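Local structure of flavin-dependent monooxygenase, oxygenase subunit HsaA (Rhodococcus sp., 2RFQ) at residues T22-A27 with A76-S81; F169-E174 with V200-H205. The protein hydroxylates the phenolic ring of the secosteroid 3-HSA to the catechol 3,4-DHSA, using reduced flavin and molecular oxygen in bacterial cholesterol breakdown. All coordinates share one frame; numbering follows the deposited sequence.

Contact 1 of 2, residues T22-A27 with A76-S81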
# COMPACT_ATOMS: atom_id res chain seq x y z
N THR A 22 1.15 -36.60 -3.61
CA THR A 22 -0.20 -37.16 -3.73
C THR A 22 -1.22 -36.06 -3.51
O THR A 22 -2.15 -35.90 -4.30
CB THR A 22 -0.41 -38.31 -2.73
OG1 THR A 22 0.47 -39.38 -3.09
CG2 THR A 22 -1.84 -38.83 -2.77
N LEU A 23 -1.03 -35.28 -2.45
CA LEU A 23 -1.94 -34.17 -2.15
C LEU A 23 -2.01 -33.14 -3.30
O LEU A 23 -3.10 -32.69 -3.65
CB LEU A 23 -1.56 -33.50 -0.82
CG LEU A 23 -1.54 -34.43 0.39
CD1 LEU A 23 -1.29 -33.61 1.67
CD2 LEU A 23 -2.85 -35.24 0.52
N ARG A 24 -0.85 -32.79 -3.88
CA ARG A 24 -0.83 -31.84 -5.00
C ARG A 24 -1.57 -32.41 -6.19
O ARG A 24 -2.36 -31.72 -6.81
CB ARG A 24 0.59 -31.53 -5.44
CG ARG A 24 1.39 -30.75 -4.46
CD ARG A 24 2.68 -30.19 -5.09
NE ARG A 24 3.56 -29.85 -3.99
CZ ARG A 24 4.53 -30.64 -3.53
NH1 ARG A 24 5.22 -30.25 -2.46
NH2 ARG A 24 4.83 -31.79 -4.15
N GLU A 25 -1.31 -33.68 -6.52
CA GLU A 25 -1.93 -34.31 -7.68
C GLU A 25 -3.45 -34.35 -7.55
O GLU A 25 -4.16 -34.26 -8.55
CB GLU A 25 -1.39 -35.72 -7.88
CG GLU A 25 0.05 -35.73 -8.34
CD GLU A 25 0.64 -37.12 -8.40
OE1 GLU A 25 0.07 -38.05 -7.80
OE2 GLU A 25 1.70 -37.27 -9.05
N ARG A 26 -3.94 -34.45 -6.31
CA ARG A 26 -5.37 -34.57 -6.07
C ARG A 26 -6.06 -33.23 -5.88
O ARG A 26 -7.29 -33.21 -5.69
CB ARG A 26 -5.62 -35.40 -4.81
CG ARG A 26 -5.13 -36.83 -4.91
CD ARG A 26 -5.61 -37.55 -3.69
NE ARG A 26 -5.44 -38.99 -3.87
CZ ARG A 26 -5.21 -39.85 -2.88
NH1 ARG A 26 -5.15 -39.43 -1.62
NH2 ARG A 26 -5.06 -41.14 -3.15
N ALA A 27 -5.30 -32.13 -5.89
CA ALA A 27 -5.93 -30.83 -5.56
C ALA A 27 -7.15 -30.47 -6.43
O ALA A 27 -8.14 -29.97 -5.90
CB ALA A 27 -4.89 -29.72 -5.55
N ALA A 76 -0.77 -27.61 3.91
CA ALA A 76 -1.46 -26.53 3.18
C ALA A 76 -0.68 -26.04 1.96
O ALA A 76 -1.28 -25.48 1.04
CB ALA A 76 -1.74 -25.36 4.13
N SER A 77 0.65 -26.20 1.96
CA SER A 77 1.46 -25.81 0.81
C SER A 77 1.24 -26.71 -0.41
O SER A 77 1.65 -26.36 -1.53
CB SER A 77 2.94 -25.78 1.19
OG SER A 77 3.49 -27.08 1.31
N ALA A 78 0.68 -27.90 -0.16
CA ALA A 78 0.32 -28.86 -1.24
C ALA A 78 -1.14 -28.75 -1.69
O ALA A 78 -1.43 -28.83 -2.88
CB ALA A 78 0.62 -30.29 -0.82
N CYS A 79 -2.05 -28.57 -0.73
CA CYS A 79 -3.47 -28.47 -1.05
C CYS A 79 -4.09 -27.59 0.02
O CYS A 79 -4.06 -27.95 1.22
CB CYS A 79 -4.10 -29.86 -1.06
SG CYS A 79 -5.93 -29.77 -1.25
N GLY A 80 -4.59 -26.42 -0.39
CA GLY A 80 -5.13 -25.46 0.56
C GLY A 80 -6.28 -26.03 1.38
O GLY A 80 -6.33 -25.86 2.61
N SER A 81 -7.23 -26.66 0.69
CA SER A 81 -8.36 -27.28 1.40
C SER A 81 -7.93 -28.38 2.37
O SER A 81 -8.43 -28.45 3.51
CB SER A 81 -9.42 -27.83 0.43
OG SER A 81 -10.08 -26.77 -0.27
O HOH W 1 4.96 -28.13 -0.84
O HOH W 2 2.84 -27.34 -3.56
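Arg24 turns its CG anti to its own carbonyl carbon (chi1 -68°) and then runs extended from CG to NE, which lays the first part of the chain along Ala78 and carries the guanidinium on toward Ser77. On the other segment, Cys79 sets SG anti to its backbone N (chi1 173°), which presents the sulfur to Ala27. Ala78 is the knuckle of the contact. Its CB points at the end of helix 11-25 and lies 3.7 Å from Arg24 CG, and the same methyl also meets Leu23 CB at 3.9 Å. A little further along, Cys79 CB sits 4.0 Å from Leu23 O, and Ala27 CB approaches Cys79 SG at 4.4 Å. These small groups let the backbones come close, with the CA atoms of Arg24 and Ala78 4.9 Å apart.

No direct hydrogen bond joins the segments; two waters do that work at the outer edge. Both lie in the guanidinium plane at its rim. Arg24 NH1 donates to the first water at 2.7 Å, and this water in turn donates to Ser77 OG, at 2.8 Å; the second links Arg24 NE to Ser77 O. Ser77 OG also bonds to Lys74 O, so the hydroxyl has two partners, that carbonyl and the water. The Arg24 head is thus tethered to the turn through water.

Cys79 doubles as the N-cap of helix 80-96, its side chain capping a backbone N of that helix. Trp84, a likely FMN-binding residue by similarity, is five residues further on. The arrangement, a helix end packed on the short link between helices 65-76 and 80-96, belongs to the all-helical N-terminal domain of the acyl-CoA dehydrogenase fold.

Contact 2 of 2, residues F169-E174 with V200-H205. With 1PS (3-pyridinium-1-ylpropane-1-sulfonate), chain F.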
# COMPACT_ATOMS: atom_id res chain seq x y z
N PHE A 169 -20.45 -27.69 23.01
CA PHE A 169 -21.20 -28.93 23.21
C PHE A 169 -20.57 -30.02 22.37
O PHE A 169 -20.46 -29.89 21.14
CB PHE A 169 -22.65 -28.74 22.78
CG PHE A 169 -23.35 -27.60 23.48
CD1 PHE A 169 -23.87 -27.75 24.77
CD2 PHE A 169 -23.48 -26.37 22.84
CE1 PHE A 169 -24.49 -26.68 25.40
CE2 PHE A 169 -24.13 -25.29 23.48
CZ PHE A 169 -24.64 -25.45 24.74
N LEU A 170 -20.17 -31.12 23.01
CA LEU A 170 -19.60 -32.27 22.30
C LEU A 170 -20.74 -33.25 21.99
O LEU A 170 -21.39 -33.76 22.91
CB LEU A 170 -18.53 -32.97 23.16
CG LEU A 170 -17.97 -34.33 22.67
CD1 LEU A 170 -17.16 -34.21 21.38
CD2 LEU A 170 -17.12 -34.97 23.82
N ILE A 171 -21.00 -33.48 20.70
CA ILE A 171 -22.16 -34.25 20.26
C ILE A 171 -21.73 -35.34 19.27
O ILE A 171 -20.95 -35.04 18.35
CB ILE A 171 -23.22 -33.32 19.61
CG1 ILE A 171 -23.56 -32.17 20.57
CG2 ILE A 171 -24.47 -34.13 19.20
CD1 ILE A 171 -24.79 -31.29 20.18
N PRO A 172 -22.20 -36.59 19.46
CA PRO A 172 -21.79 -37.60 18.51
C PRO A 172 -22.59 -37.53 17.22
O PRO A 172 -23.72 -37.05 17.22
CB PRO A 172 -22.09 -38.91 19.25
CG PRO A 172 -23.34 -38.57 20.07
CD PRO A 172 -23.06 -37.15 20.54
N ARG A 173 -22.03 -38.05 16.13
CA ARG A 173 -22.68 -37.94 14.83
C ARG A 173 -24.05 -38.63 14.73
O ARG A 173 -24.86 -38.22 13.91
CB ARG A 173 -21.74 -38.41 13.72
CG ARG A 173 -22.24 -38.12 12.32
CD ARG A 173 -21.07 -38.10 11.39
NE ARG A 173 -21.53 -38.04 10.02
CZ ARG A 173 -20.73 -38.04 8.96
NH1 ARG A 173 -19.41 -38.08 9.14
NH2 ARG A 173 -21.26 -38.00 7.73
N GLU A 174 -24.32 -39.63 15.56
CA GLU A 174 -25.63 -40.28 15.53
C GLU A 174 -26.73 -39.29 15.94
O GLU A 174 -27.91 -39.49 15.63
CB GLU A 174 -25.64 -41.51 16.44
CG GLU A 174 -25.46 -41.16 17.91
CD GLU A 174 -25.10 -42.35 18.77
OE1 GLU A 174 -24.20 -43.13 18.39
OE2 GLU A 174 -25.71 -42.47 19.85
N VAL A 200 -31.61 -32.27 21.05
CA VAL A 200 -30.66 -33.31 21.46
C VAL A 200 -30.18 -33.11 22.89
O VAL A 200 -29.79 -32.01 23.27
CB VAL A 200 -29.44 -33.31 20.49
CG1 VAL A 200 -28.28 -34.11 21.06
CG2 VAL A 200 -29.86 -33.82 19.09
N PHE A 201 -30.21 -34.18 23.67
CA PHE A 201 -29.70 -34.15 25.02
C PHE A 201 -28.19 -34.28 24.97
O PHE A 201 -27.66 -35.21 24.37
CB PHE A 201 -30.28 -35.28 25.86
CG PHE A 201 -29.68 -35.36 27.22
CD1 PHE A 201 -29.98 -34.40 28.17
CD2 PHE A 201 -28.77 -36.37 27.54
CE1 PHE A 201 -29.41 -34.43 29.42
CE2 PHE A 201 -28.18 -36.41 28.81
CZ PHE A 201 -28.49 -35.44 29.74
N VAL A 202 -27.51 -33.34 25.63
CA VAL A 202 -26.05 -33.38 25.78
C VAL A 202 -25.73 -33.40 27.28
O VAL A 202 -26.10 -32.46 28.00
CB VAL A 202 -25.40 -32.17 25.09
CG1 VAL A 202 -23.86 -32.21 25.29
CG2 VAL A 202 -25.74 -32.16 23.57
N PRO A 203 -25.09 -34.48 27.76
CA PRO A 203 -24.82 -34.58 29.20
C PRO A 203 -23.76 -33.59 29.68
O PRO A 203 -22.87 -33.21 28.90
CB PRO A 203 -24.30 -36.01 29.37
CG PRO A 203 -23.69 -36.32 28.03
CD PRO A 203 -24.58 -35.65 27.02
N THR A 204 -23.87 -33.17 30.94
CA THR A 204 -22.96 -32.22 31.58
C THR A 204 -21.48 -32.48 31.27
O THR A 204 -20.74 -31.55 30.94
CB THR A 204 -23.17 -32.23 33.11
OG1 THR A 204 -24.52 -31.87 33.37
CG2 THR A 204 -22.22 -31.25 33.79
N HIS A 205 -21.06 -33.74 31.37
CA HIS A 205 -19.63 -34.05 31.20
C HIS A 205 -19.12 -33.80 29.78
O HIS A 205 -17.91 -33.74 29.57
CB HIS A 205 -19.31 -35.48 31.67
CG HIS A 205 -19.76 -36.56 30.73
ND1 HIS A 205 -21.03 -37.10 30.75
CD2 HIS A 205 -19.09 -37.21 29.75
CE1 HIS A 205 -21.13 -38.02 29.82
NE2 HIS A 205 -19.97 -38.12 29.20
S1 1PS F . -25.02 -37.66 8.37
O1 1PS F . -26.02 -36.59 8.12
O2 1PS F . -23.90 -37.56 7.39
O3 1PS F . -24.46 -37.63 9.76
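The central beta domain of the acyl-CoA dehydrogenase fold brings Ile171 and Val202 together here, from strands 162-172 and 200-203 of one mixed sheet. The two strands do not pair with each other. Their short segments cross at 120° with axes 7.6 Å apart, and mostly side chains fill the interval, with no hydrogen bond across. Val202 works as a fork. Its CG2 presses on Ile171 CD1 at 3.6 Å, the two side chains crossing at about a right angle. The other branch, CG1, stands anti to the backbone N (chi1 179°) and is thereby turned to Leu170 O, 3.8 Å off, and to the edge of the Phe169 ring. Two residues earlier on the strand, Val200 CG1 meets Ile171 CG2 at 4.2 Å. Val135 of strand 132-142 touches both Phe169 and Val202, closing this apolar layer from a third strand.

Just past the strand the chemistry changes, and Arg173 reaches out, extended, to the sulfonate of the bound 3-pyridinium-1-ylpropane-1-sulfonate. The sulfur S1 lies in the guanidinium plane, at its edge, so that two N-H groups address two oxygens side by side. Asp146 forms a salt bridge with NH2 and Ala148 O takes NH1, which fixes the rotation of the group. A methionine in place of Arg173 would probably leave the sulfonate without this paired grip and Asp146 without its positive mate. Both prongs are nearly straight: Arg173 NE donates to O3 of the ligand at 3.0 Å, and Arg173 NH2 to O2 at 2.7 Å.

In the fold
Contacts 1 and 2 follow one another along the chain and share no element: their centres are 33 Å apart and their nearest atoms about 16 Å. Contact 1 (22-27 with 76-81) is helical-domain packing, its centre about 16 Å from that of the chain; contact 2 (169-174 with 200-205) lies further out, at about 23 Å, in the beta domain. Most touching residues are buried in both, and neither has a direct hydrogen bond between its segments. Contact 1 relies on small side chains that let backbones approach, while contact 2 spaces its strands with branched ones. Each has an arginine at its margin, one bound through water, the other gripping an anion directly.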